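Local coordinates for protein acetylene hydratase Ahy (Pelobacter acetylenicus, PDB 2E7Z) that catalyses the hydration of acetylene to acetaldehyde, a non-redox reaction, using a tungsten-bis(molybdopterin guanine dinucleotide) cofactor and a [4Fe-4S] cluster, at residues K56-Y61 with G486-E491; L60-N65 with V453-H458; A413-M418 with M443-Q448. One frame throughout, in Å; residues are numbered along the deposited sequence.

Contact 1. Residues K56-Y61 with G486-E491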
loop_
_atom_site.group_PDB
_atom_site.type_symbol
_atom_site.label_atom_id
_atom_site.label_comp_id
_atom_site.label_asym_id
_atom_site.label_seq_id
_atom_site.Cartn_x
_atom_site.Cartn_y
_atom_site.Cartn_z
ATOM N N LYS A 56 4.362 16.707 -22.069
ATOM C CA LYS A 56 3.370 17.233 -23.016
ATOM C C LYS A 56 2.020 16.538 -22.921
ATOM O O LYS A 56 1.003 17.140 -23.245
ATOM C CB LYS A 56 3.879 17.184 -24.467
ATOM C CG LYS A 56 4.131 15.786 -24.993
ATOM C CD LYS A 56 4.677 15.792 -26.421
ATOM C CE LYS A 56 3.721 16.454 -27.409
ATOM N NZ LYS A 56 2.485 15.652 -27.658
ATOM N N ASP A 57 2.002 15.290 -22.433
ATOM C CA ASP A 57 0.730 14.543 -22.304
ATOM C C ASP A 57 0.044 14.726 -20.965
ATOM O O ASP A 57 -1.003 14.106 -20.723
ATOM C CB ASP A 57 0.932 13.056 -22.606
ATOM C CG ASP A 57 1.443 12.827 -24.024
ATOM O OD1 ASP A 57 0.995 13.572 -24.921
ATOM O OD2 ASP A 57 2.278 11.918 -24.227
ATOM N N ARG A 58 0.621 15.545 -20.082
ATOM C CA ARG A 58 -0.021 15.779 -18.790
ATOM C C ARG A 58 -1.386 16.432 -19.009
ATOM O O ARG A 58 -1.556 17.332 -19.847
ATOM C CB ARG A 58 0.878 16.651 -17.912
ATOM C CG ARG A 58 0.302 16.877 -16.525
ATOM C CD ARG A 58 1.256 17.636 -15.646
ATOM N NE ARG A 58 0.534 17.955 -14.380
ATOM C CZ ARG A 58 0.897 18.900 -13.501
ATOM N NH1 ARG A 58 2.007 19.619 -13.682
ATOM N NH2 ARG A 58 0.159 19.148 -12.418
ATOM N N VAL A 59 -2.388 15.946 -18.285
ATOM C CA VAL A 59 -3.709 16.548 -18.315
ATOM C C VAL A 59 -3.713 17.779 -17.425
ATOM O O VAL A 59 -3.548 17.669 -16.197
ATOM C CB VAL A 59 -4.791 15.525 -17.855
ATOM C CG1 VAL A 59 -6.175 16.165 -17.784
ATOM C CG2 VAL A 59 -4.808 14.315 -18.808
ATOM N N LEU A 60 -3.895 18.959 -18.017
ATOM C CA LEU A 60 -3.845 20.214 -17.276
ATOM C C LEU A 60 -5.194 20.925 -17.179
ATOM O O LEU A 60 -5.314 21.958 -16.502
ATOM C CB LEU A 60 -2.776 21.150 -17.861
ATOM C CG LEU A 60 -1.334 20.711 -17.659
ATOM C CD1 LEU A 60 -0.426 21.771 -18.353
ATOM C CD2 LEU A 60 -0.942 20.529 -16.212
ATOM N N TYR A 61 -6.209 20.385 -17.841
ATOM C CA TYR A 61 -7.537 20.995 -17.883
ATOM C C TYR A 61 -8.590 19.909 -17.745
ATOM O O TYR A 61 -8.386 18.783 -18.226
ATOM C CB TYR A 61 -7.769 21.773 -19.202
ATOM C CG TYR A 61 -6.776 22.891 -19.392
ATOM C CD1 TYR A 61 -5.552 22.650 -19.983
ATOM C CD2 TYR A 61 -7.054 24.191 -18.947
ATOM C CE1 TYR A 61 -4.602 23.666 -20.130
ATOM C CE2 TYR A 61 -6.122 25.223 -19.107
ATOM C CZ TYR A 61 -4.911 24.940 -19.688
ATOM O OH TYR A 61 -3.988 25.945 -19.848
ATOM N N GLY A 486 -1.047 25.021 -15.893
ATOM C CA GLY A 486 -2.358 25.012 -16.531
ATOM C C GLY A 486 -3.453 25.252 -15.513
ATOM O O GLY A 486 -3.336 26.148 -14.661
ATOM N N GLU A 487 -4.495 24.413 -15.557
ATOM C CA GLU A 487 -5.598 24.498 -14.613
ATOM C C GLU A 487 -5.554 23.327 -13.630
ATOM O O GLU A 487 -6.590 22.929 -13.101
ATOM C CB GLU A 487 -6.939 24.535 -15.360
ATOM C CG GLU A 487 -7.323 25.931 -15.826
ATOM C CD GLU A 487 -7.936 26.735 -14.702
ATOM O OE1 GLU A 487 -9.102 26.453 -14.324
ATOM O OE2 GLU A 487 -7.243 27.648 -14.194
ATOM N N ALA A 488 -4.360 22.806 -13.355
ATOM C CA ALA A 488 -4.268 21.727 -12.332
ATOM C C ALA A 488 -4.634 22.288 -10.966
ATOM O O ALA A 488 -4.272 23.408 -10.618
ATOM C CB ALA A 488 -2.871 21.166 -12.343
ATOM N N LYS A 489 -5.380 21.511 -10.198
ATOM C CA LYS A 489 -5.837 21.988 -8.913
ATOM C C LYS A 489 -5.548 20.932 -7.866
ATOM O O LYS A 489 -5.314 19.776 -8.177
ATOM C CB LYS A 489 -7.358 22.263 -8.918
ATOM C CG LYS A 489 -7.882 23.253 -9.938
ATOM C CD LYS A 489 -7.537 24.666 -9.613
ATOM C CE LYS A 489 -8.093 25.611 -10.693
ATOM N NZ LYS A 489 -7.458 26.943 -10.585
ATOM N N ASP A 490 -5.629 21.364 -6.622
ATOM C CA ASP A 490 -5.389 20.461 -5.509
ATOM C C ASP A 490 -6.594 19.605 -5.107
ATOM O O ASP A 490 -7.733 19.916 -5.466
ATOM C CB ASP A 490 -4.830 21.242 -4.329
ATOM C CG ASP A 490 -5.860 22.047 -3.615
ATOM O OD1 ASP A 490 -6.574 21.442 -2.802
ATOM O OD2 ASP A 490 -5.936 23.276 -3.810
ATOM N N GLU A 491 -6.340 18.535 -4.342
ATOM C CA GLU A 491 -7.394 17.583 -4.058
ATOM C C GLU A 491 -8.479 18.211 -3.206
ATOM O O GLU A 491 -9.655 17.862 -3.355
ATOM C CB GLU A 491 -6.789 16.381 -3.335
ATOM C CG GLU A 491 -7.718 15.186 -3.261
ATOM C CD GLU A 491 -7.109 14.058 -2.434
ATOM O OE1 GLU A 491 -6.019 14.294 -1.833
ATOM O OE2 GLU A 491 -7.706 12.956 -2.363
#
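Tyr61 and Glu487 cross at about a right angle, the CB-CG part of the glutamate lying above the CD2-CE2 side of the phenol ring. Glu487 CG lies 3.6 Å from Tyr61 CE2 and equally close to CD2, whereas the carboxylate leads away from the ring because the chain bends at chi2. Its plane stays within 28° of the ring plane, and OE2 forms a long salt bridge with Lys489 NZ, 3.7 Å away. The backbone of the same residue continues over one face of the tyrosine, where Glu487 N stands 4.0 Å above the ring plane, offset toward the rim. Near the hydroxyl end, Tyr61 OH comes within 3.8 Å of Gly486 CA. Gly486, at positive phi, also brings its CA to 4.1 Å from Leu60 CB.

Both segments are loops of the molybdopterin oxidoreductase fold: residues 56-61 lead into strand 63-65, and residues 486-491 lead into helix 491-501. A single backbone hydrogen bond ties them, Glu487 N to Leu60 O at 2.8 Å, a bent bond with 137° at the hydrogen.

Behind this bond the contact becomes more buried. Arg58 has CG anti to its backbone nitrogen (chi1 -177°) and runs extended to NE, which carries the guanidinium to the methyl of Ala488; NH2 and CB are 3.6 Å apart. Leu60 CD2 sits 3.5 Å above one face of that guanidinium, toward its rim, and approaches Ala488 CB as well. The charged end is held from outside the two loops: NH1 forms a salt bridge with Glu461 and a hydrogen bond with Arg53 O, and NH2 donates to Gly456 O.

Contact 2. Residues L60-N65 with V453-H458. With MGD (2-amino-5,6-dimercapto-7-methyl-3,7,8a,9-tetrahydro-8-oxa-1,3,9,10-tetraaza-anthracen-4-one guanosine dinucleotide), chain E.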
loop_
_atom_site.group_PDB
_atom_site.type_symbol
_atom_site.label_atom_id
_atom_site.label_comp_id
_atom_site.label_asym_id
_atom_site.label_seq_id
_atom_site.Cartn_x
_atom_site.Cartn_y
_atom_site.Cartn_z
ATOM N N LEU A 60 -3.895 18.959 -18.017
ATOM C CA LEU A 60 -3.845 20.214 -17.276
ATOM C C LEU A 60 -5.194 20.925 -17.179
ATOM O O LEU A 60 -5.314 21.958 -16.502
ATOM C CB LEU A 60 -2.776 21.150 -17.861
ATOM C CG LEU A 60 -1.334 20.711 -17.659
ATOM C CD1 LEU A 60 -0.426 21.771 -18.353
ATOM C CD2 LEU A 60 -0.942 20.529 -16.212
ATOM N N TYR A 61 -6.209 20.385 -17.841
ATOM C CA TYR A 61 -7.537 20.995 -17.883
ATOM C C TYR A 61 -8.590 19.909 -17.745
ATOM O O TYR A 61 -8.386 18.783 -18.226
ATOM C CB TYR A 61 -7.769 21.773 -19.202
ATOM C CG TYR A 61 -6.776 22.891 -19.392
ATOM C CD1 TYR A 61 -5.552 22.650 -19.983
ATOM C CD2 TYR A 61 -7.054 24.191 -18.947
ATOM C CE1 TYR A 61 -4.602 23.666 -20.130
ATOM C CE2 TYR A 61 -6.122 25.223 -19.107
ATOM C CZ TYR A 61 -4.911 24.940 -19.688
ATOM O OH TYR A 61 -3.988 25.945 -19.848
ATOM N N PRO A 62 -9.714 20.244 -17.113
ATOM C CA PRO A 62 -10.795 19.260 -17.052
ATOM C C PRO A 62 -11.242 18.804 -18.444
ATOM O O PRO A 62 -11.380 19.626 -19.367
ATOM C CB PRO A 62 -11.918 20.021 -16.358
ATOM C CG PRO A 62 -11.219 21.025 -15.494
ATOM C CD PRO A 62 -10.055 21.471 -16.354
ATOM N N LEU A 63 -11.452 17.497 -18.570
ATOM C CA LEU A 63 -11.977 16.921 -19.815
ATOM C C LEU A 63 -13.293 16.224 -19.559
ATOM O O LEU A 63 -13.426 15.483 -18.595
ATOM C CB LEU A 63 -10.990 15.924 -20.419
ATOM C CG LEU A 63 -9.609 16.429 -20.798
ATOM C CD1 LEU A 63 -8.701 15.272 -21.075
ATOM C CD2 LEU A 63 -9.737 17.331 -22.047
ATOM N N LYS A 64 -14.274 16.465 -20.406
ATOM C CA LYS A 64 -15.540 15.773 -20.377
ATOM C C LYS A 64 -15.603 14.770 -21.517
ATOM O O LYS A 64 -15.247 15.072 -22.668
ATOM C CB LYS A 64 -16.671 16.790 -20.540
ATOM C CG LYS A 64 -18.037 16.167 -20.626
ATOM C CD LYS A 64 -19.147 17.186 -20.692
ATOM C CE LYS A 64 -20.477 16.478 -20.778
ATOM N NZ LYS A 64 -21.600 17.440 -20.797
ATOM N N ASN A 65 -16.045 13.566 -21.226
ATOM C CA ASN A 65 -16.245 12.609 -22.285
ATOM C C ASN A 65 -17.531 12.944 -23.013
ATOM O O ASN A 65 -18.606 13.037 -22.405
ATOM C CB ASN A 65 -16.297 11.194 -21.712
ATOM C CG ASN A 65 -16.198 10.174 -22.784
ATOM O OD1 ASN A 65 -17.120 10.028 -23.595
ATOM N ND2 ASN A 65 -15.053 9.495 -22.856
ATOM N N VAL A 453 -12.317 13.767 -16.516
ATOM C CA VAL A 453 -10.951 13.627 -16.049
ATOM C C VAL A 453 -10.544 14.992 -15.534
ATOM O O VAL A 453 -10.670 15.997 -16.246
ATOM C CB VAL A 453 -10.026 13.127 -17.155
ATOM C CG1 VAL A 453 -8.564 13.001 -16.645
ATOM C CG2 VAL A 453 -10.519 11.773 -17.680
ATOM N N LEU A 454 -10.115 15.039 -14.278
ATOM C CA LEU A 454 -9.816 16.302 -13.606
ATOM C C LEU A 454 -8.344 16.384 -13.322
ATOM O O LEU A 454 -7.766 15.441 -12.843
ATOM C CB LEU A 454 -10.620 16.458 -12.318
ATOM C CG LEU A 454 -12.129 16.397 -12.520
ATOM C CD1 LEU A 454 -12.779 16.490 -11.151
ATOM C CD2 LEU A 454 -12.602 17.543 -13.390
ATOM N N PRO A 455 -7.703 17.509 -13.693
ATOM C CA PRO A 455 -6.258 17.607 -13.531
ATOM C C PRO A 455 -5.745 17.871 -12.132
ATOM O O PRO A 455 -6.077 18.887 -11.510
ATOM C CB PRO A 455 -5.902 18.797 -14.429
ATOM C CG PRO A 455 -7.111 19.685 -14.347
ATOM C CD PRO A 455 -8.286 18.714 -14.322
ATOM N N GLY A 456 -4.913 16.957 -11.659
ATOM C CA GLY A 456 -4.305 17.125 -10.352
ATOM C C GLY A 456 -2.980 17.863 -10.362
ATOM O O GLY A 456 -2.228 17.789 -11.347
ATOM N N ASP A 457 -2.693 18.619 -9.311
ATOM C CA ASP A 457 -1.372 19.190 -9.134
ATOM C C ASP A 457 -0.315 18.095 -8.929
ATOM O O ASP A 457 -0.625 16.915 -8.792
ATOM C CB ASP A 457 -1.339 20.280 -8.043
ATOM C CG ASP A 457 -1.650 19.769 -6.646
ATOM O OD1 ASP A 457 -1.820 18.564 -6.463
ATOM O OD2 ASP A 457 -1.685 20.643 -5.751
ATOM N N HIS A 458 0.948 18.510 -8.943
ATOM C CA HIS A 458 2.088 17.633 -8.830
ATOM C C HIS A 458 2.878 18.007 -7.561
ATOM O O HIS A 458 2.758 19.123 -7.020
ATOM C CB HIS A 458 2.918 17.827 -10.123
ATOM C CG HIS A 458 4.176 17.024 -10.186
ATOM N ND1 HIS A 458 5.348 17.415 -9.568
ATOM C CD2 HIS A 458 4.442 15.841 -10.794
ATOM C CE1 HIS A 458 6.282 16.508 -9.802
ATOM N NE2 HIS A 458 5.760 15.541 -10.543
HETATM P PB MGD E . -1.300 3.319 -9.331
HETATM O O1B MGD E . -2.316 2.206 -9.398
HETATM O O2B MGD E . -0.173 3.355 -10.297
HETATM O O3B MGD E . -0.619 3.401 -7.881
HETATM O O3A MGD E . -1.326 2.108 -5.846
HETATM P PA MGD E . -1.242 3.615 -6.415
HETATM O O1A MGD E . -0.221 4.434 -5.682
HETATM O O2A MGD E . -2.662 4.089 -6.499
HETATM O "O5'" MGD E . -2.145 4.687 -9.449
HETATM C "C5'" MGD E . -1.556 5.901 -9.015
HETATM C "C4'" MGD E . -2.136 6.991 -9.895
HETATM O "O4'" MGD E . -1.801 8.248 -9.288
HETATM C "C3'" MGD E . -1.496 7.070 -11.277
HETATM O "O3'" MGD E . -2.528 6.972 -12.273
HETATM C "C2'" MGD E . -0.761 8.425 -11.343
HETATM O "O2'" MGD E . -0.760 9.092 -12.621
HETATM C "C1'" MGD E . -1.538 9.219 -10.327
HETATM N N9 MGD E . -0.810 10.297 -9.641
HETATM C C8 MGD E . 0.477 10.286 -9.213
HETATM N N7 MGD E . 0.765 11.409 -8.536
HETATM C C5 MGD E . -0.381 12.123 -8.465
HETATM C C6 MGD E . -0.802 13.392 -7.897
HETATM O O6 MGD E . -0.005 14.114 -7.261
HETATM N N1 MGD E . -2.095 13.716 -8.060
HETATM C C2 MGD E . -2.977 13.024 -8.774
HETATM N N2 MGD E . -4.262 13.475 -8.858
HETATM N N3 MGD E . -2.659 11.858 -9.328
HETATM C C4 MGD E . -1.402 11.389 -9.188
HETATM C C10 MGD E . -0.161 1.565 -5.226
HETATM C C11 MGD E . -0.605 0.329 -4.473
HETATM O O11 MGD E . -0.996 -0.610 -5.473
HETATM C C12 MGD E . 0.532 -0.209 -3.639
HETATM S S12 MGD E . 1.318 0.858 -2.558
HETATM C C13 MGD E . 0.878 -1.505 -3.698
HETATM S S13 MGD E . 2.233 -2.120 -2.869
HETATM C C14 MGD E . 0.124 -2.513 -4.510
HETATM N N15 MGD E . 0.882 -2.967 -5.665
HETATM C C16 MGD E . 0.184 -3.799 -6.491
HETATM C C17 MGD E . 0.788 -4.883 -7.277
HETATM O O17 MGD E . 2.017 -5.107 -7.208
HETATM N N18 MGD E . -0.027 -5.623 -8.054
HETATM C C19 MGD E . -1.365 -5.415 -8.142
HETATM N N19 MGD E . -2.127 -6.187 -8.946
HETATM N N20 MGD E . -1.971 -4.427 -7.472
HETATM C C21 MGD E . -1.272 -3.631 -6.653
HETATM N N22 MGD E . -1.901 -2.673 -5.969
HETATM C C23 MGD E . -1.224 -1.911 -4.941
#
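An antiparallel pairing of strands 63-65 and 452-455, within the mixed sheet whose parallel strands run on toward the cofactor, joins these segments. Leu63 and Val453 form a hydrogen-bonded pair: Leu63 N donates to Val453 O at 2.9 Å and Val453 N returns the bond to Leu63 O at 2.9 Å. Both bonds are nearly straight, 170° and 162° at the hydrogen. The side chains of the pair leave on the same face of the sheet, CB beside CB, and Trp75 of the next strand touches both.

Beyond the pair, prolines take over from backbone bonding. The rings of Pro62 and Pro455 meet obliquely through their CD atoms, and the Pro455 ring also lies against the chain itself, CB 3.5 Å from Leu60 C. On another side, Leu454 turns its CD2 branch to Pro62 CB, and Trp80 of helix 80-98 packs on all three residues.

Strand 452-455 then delivers Gly456 and Asp457 to the guanine of the cofactor. Asp457 binds Arg462 and Arg513 through its carboxylate, while Gly456 CA stands 3.9 Å from the guanine amino nitrogen N2.

Contact 3. Residues A413-M418 with M443-Q448. With MGD (2-amino-5,6-dimercapto-7-methyl-3,7,8a,9-tetrahydro-8-oxa-1,3,9,10-tetraaza-anthracen-4-one guanosine dinucleotide), chain E.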
loop_
_atom_site.group_PDB
_atom_site.type_symbol
_atom_site.label_atom_id
_atom_site.label_comp_id
_atom_site.label_asym_id
_atom_site.label_seq_id
_atom_site.Cartn_x
_atom_site.Cartn_y
_atom_site.Cartn_z
ATOM N N ALA A 413 -6.027 9.878 -7.619
ATOM C CA ALA A 413 -4.633 9.431 -7.748
ATOM C C ALA A 413 -4.546 7.913 -7.647
ATOM O O ALA A 413 -3.702 7.365 -6.945
ATOM C CB ALA A 413 -3.715 10.131 -6.757
ATOM N N SER A 414 -5.429 7.243 -8.384
ATOM C CA SER A 414 -5.534 5.798 -8.337
ATOM C C SER A 414 -5.936 5.255 -9.700
ATOM O O SER A 414 -7.030 5.548 -10.204
ATOM C CB SER A 414 -6.576 5.408 -7.252
ATOM O OG SER A 414 -6.889 4.012 -7.308
ATOM N N ASN A 415 -5.024 4.487 -10.307
ATOM C CA ASN A 415 -5.323 3.826 -11.567
ATOM C C ASN A 415 -6.018 2.514 -11.218
ATOM O O ASN A 415 -5.501 1.422 -11.380
ATOM C CB ASN A 415 -4.023 3.626 -12.341
ATOM C CG ASN A 415 -4.219 2.977 -13.687
ATOM O OD1 ASN A 415 -5.310 2.951 -14.250
ATOM N ND2 ASN A 415 -3.104 2.505 -14.242
ATOM N N ALA A 416 -7.236 2.682 -10.711
ATOM C CA ALA A 416 -8.012 1.613 -10.086
ATOM C C ALA A 416 -8.239 0.388 -10.960
ATOM O O ALA A 416 -8.212 -0.744 -10.467
ATOM C CB ALA A 416 -9.363 2.161 -9.553
ATOM N N LEU A 417 -8.428 0.581 -12.266
ATOM C CA LEU A 417 -8.572 -0.562 -13.157
ATOM C C LEU A 417 -7.449 -1.583 -12.928
ATOM O O LEU A 417 -7.670 -2.790 -13.016
ATOM C CB LEU A 417 -8.587 -0.088 -14.624
ATOM C CG LEU A 417 -8.611 -1.215 -15.640
ATOM C CD1 LEU A 417 -9.916 -2.003 -15.602
ATOM C CD2 LEU A 417 -8.386 -0.609 -17.027
ATOM N N MET A 418 -6.238 -1.075 -12.699
ATOM C CA MET A 418 -5.034 -1.901 -12.675
ATOM C C MET A 418 -4.460 -2.109 -11.282
ATOM O O MET A 418 -3.379 -2.707 -11.155
ATOM C CB MET A 418 -3.948 -1.250 -13.571
ATOM C CG MET A 418 -4.219 -1.368 -15.087
ATOM S SD MET A 418 -3.106 -0.391 -16.138
ATOM C CE MET A 418 -1.453 -0.764 -15.505
ATOM N N MET A 443 -3.987 10.632 -18.870
ATOM C CA MET A 443 -5.090 9.845 -19.387
ATOM C C MET A 443 -4.767 8.353 -19.178
ATOM O O MET A 443 -4.465 7.615 -20.105
ATOM C CB MET A 443 -5.358 10.216 -20.855
ATOM C CG MET A 443 -6.599 9.598 -21.476
ATOM S SD MET A 443 -8.195 9.913 -20.619
ATOM C CE MET A 443 -8.512 11.629 -21.012
ATOM N N THR A 444 -4.836 7.926 -17.926
ATOM C CA THR A 444 -4.546 6.560 -17.551
ATOM C C THR A 444 -5.637 5.622 -18.076
ATOM O O THR A 444 -6.692 6.064 -18.522
ATOM C CB THR A 444 -4.495 6.418 -16.023
ATOM O OG1 THR A 444 -5.822 6.627 -15.537
ATOM C CG2 THR A 444 -3.535 7.421 -15.427
ATOM N N PRO A 445 -5.385 4.304 -18.035
ATOM C CA PRO A 445 -6.417 3.378 -18.430
ATOM C C PRO A 445 -7.730 3.584 -17.662
ATOM O O PRO A 445 -8.794 3.454 -18.226
ATOM C CB PRO A 445 -5.775 2.010 -18.171
ATOM C CG PRO A 445 -4.261 2.275 -18.430
ATOM C CD PRO A 445 -4.072 3.644 -17.822
ATOM N N THR A 446 -7.636 3.926 -16.375
ATOM C CA THR A 446 -8.832 4.256 -15.594
ATOM C C THR A 446 -9.479 5.564 -16.071
ATOM O O THR A 446 -10.685 5.634 -16.237
ATOM C CB THR A 446 -8.467 4.351 -14.102
ATOM O OG1 THR A 446 -7.936 3.091 -13.714
ATOM C CG2 THR A 446 -9.703 4.632 -13.296
ATOM N N ALA A 447 -8.668 6.595 -16.316
ATOM C CA ALA A 447 -9.201 7.873 -16.789
ATOM C C ALA A 447 -9.917 7.694 -18.140
ATOM O O ALA A 447 -10.914 8.356 -18.428
ATOM C CB ALA A 447 -8.078 8.894 -16.913
ATOM N N GLN A 448 -9.435 6.732 -18.921
ATOM C CA GLN A 448 -10.029 6.480 -20.237
ATOM C C GLN A 448 -11.475 6.030 -20.160
ATOM O O GLN A 448 -12.253 6.136 -21.103
ATOM C CB GLN A 448 -9.220 5.425 -20.938
ATOM C CG GLN A 448 -7.920 6.052 -21.473
ATOM C CD GLN A 448 -6.985 5.042 -22.102
ATOM O OE1 GLN A 448 -7.434 4.076 -22.731
ATOM N NE2 GLN A 448 -5.674 5.265 -21.943
HETATM P PB MGD E . -1.300 3.319 -9.331
HETATM O O1B MGD E . -2.316 2.206 -9.398
HETATM O O2B MGD E . -0.173 3.355 -10.297
HETATM O O3B MGD E . -0.619 3.401 -7.881
HETATM O O3A MGD E . -1.326 2.108 -5.846
HETATM P PA MGD E . -1.242 3.615 -6.415
HETATM O O1A MGD E . -0.221 4.434 -5.682
HETATM O O2A MGD E . -2.662 4.089 -6.499
HETATM O "O5'" MGD E . -2.145 4.687 -9.449
HETATM C "C5'" MGD E . -1.556 5.901 -9.015
HETATM C "C4'" MGD E . -2.136 6.991 -9.895
HETATM O "O4'" MGD E . -1.801 8.248 -9.288
HETATM C "C3'" MGD E . -1.496 7.070 -11.277
HETATM O "O3'" MGD E . -2.528 6.972 -12.273
HETATM C "C2'" MGD E . -0.761 8.425 -11.343
HETATM O "O2'" MGD E . -0.760 9.092 -12.621
HETATM C "C1'" MGD E . -1.538 9.219 -10.327
HETATM N N9 MGD E . -0.810 10.297 -9.641
HETATM C C8 MGD E . 0.477 10.286 -9.213
HETATM N N7 MGD E . 0.765 11.409 -8.536
HETATM C C5 MGD E . -0.381 12.123 -8.465
HETATM C C6 MGD E . -0.802 13.392 -7.897
HETATM O O6 MGD E . -0.005 14.114 -7.261
HETATM N N1 MGD E . -2.095 13.716 -8.060
HETATM C C2 MGD E . -2.977 13.024 -8.774
HETATM N N2 MGD E . -4.262 13.475 -8.858
HETATM N N3 MGD E . -2.659 11.858 -9.328
HETATM C C4 MGD E . -1.402 11.389 -9.188
HETATM C C10 MGD E . -0.161 1.565 -5.226
HETATM C C11 MGD E . -0.605 0.329 -4.473
HETATM O O11 MGD E . -0.996 -0.610 -5.473
HETATM C C12 MGD E . 0.532 -0.209 -3.639
HETATM S S12 MGD E . 1.318 0.858 -2.558
HETATM C C13 MGD E . 0.878 -1.505 -3.698
HETATM S S13 MGD E . 2.233 -2.120 -2.869
HETATM C C14 MGD E . 0.124 -2.513 -4.510
HETATM N N15 MGD E . 0.882 -2.967 -5.665
HETATM C C16 MGD E . 0.184 -3.799 -6.491
HETATM C C17 MGD E . 0.788 -4.883 -7.277
HETATM O O17 MGD E . 2.017 -5.107 -7.208
HETATM N N18 MGD E . -0.027 -5.623 -8.054
HETATM C C19 MGD E . -1.365 -5.415 -8.142
HETATM N N19 MGD E . -2.127 -6.187 -8.946
HETATM N N20 MGD E . -1.971 -4.427 -7.472
HETATM C C21 MGD E . -1.272 -3.631 -6.653
HETATM N N22 MGD E . -1.901 -2.673 -5.969
HETATM C C23 MGD E . -1.224 -1.911 -4.941
HETATM O O HOH W 1 -6.041 6.792 -12.849
#
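Asn415 and Thr446 interlock at the tight, hydrogen-bonded centre of this contact. Asn415 OD1 accepts twice: Thr446 OG1 donates from 2.7 Å in the carbonyl plane, on a lone pair, and Thr446 N reaches it from 3.3 Å, tilted 23° from that plane. The threonine hydroxyl in turn accepts from Leu417 N at 2.9 Å, so one OG1 links the amide to the following residues. With CG anti to the backbone nitrogen (chi1 -179°), Asn415 sends its amide across to the threonine; ND2 is bonded to Ser610.

One flank is held by apolar contact: Leu417 CD2 lies 3.9 Å from Pro445 CB and Met418 SD 3.7 Å from Pro445 CG, while Pro445 CD lies beside the Asn415 amide. The looser side faces the cofactor, where a water hydrogen-bonded to Ser414 O and to Thr444 OG1 bridges the loops; that hydroxyl also accepts from Ala447 N in an ST motif. Nearby, Asn415 N donates to the cofactor's O5' at 3.0 Å.

Both loops follow parallel strands of one sheet, 408-412 and 435-440; helix 423-431 packs on Leu417 and Met418, helix 691-694 on Met418 and Pro445.

Contacts 1 and 2 lie side by side, their centres about 5 Å apart, and share Leu60 and Tyr61; contact 3 is about 15 Å from the first and 13 Å from the second. Along the chain, contact 3 is nested inside the loops closed by the other two. One mixed sheet connects the set: contact 2 pairs strands 63-65 and 452-455, contact 3 joins the loops after strands 408-412 and 435-440, and contact 1 backs residues 453-458 through a probable backbone hydrogen bond from Lys489 N to Pro455 O. Contacts 2 and 3 touch the same dinucleotide, contact 2 at the guanine, contact 3 at the guanine, the ribose and O5', so distant parts of the sequence converge on its nucleotide half.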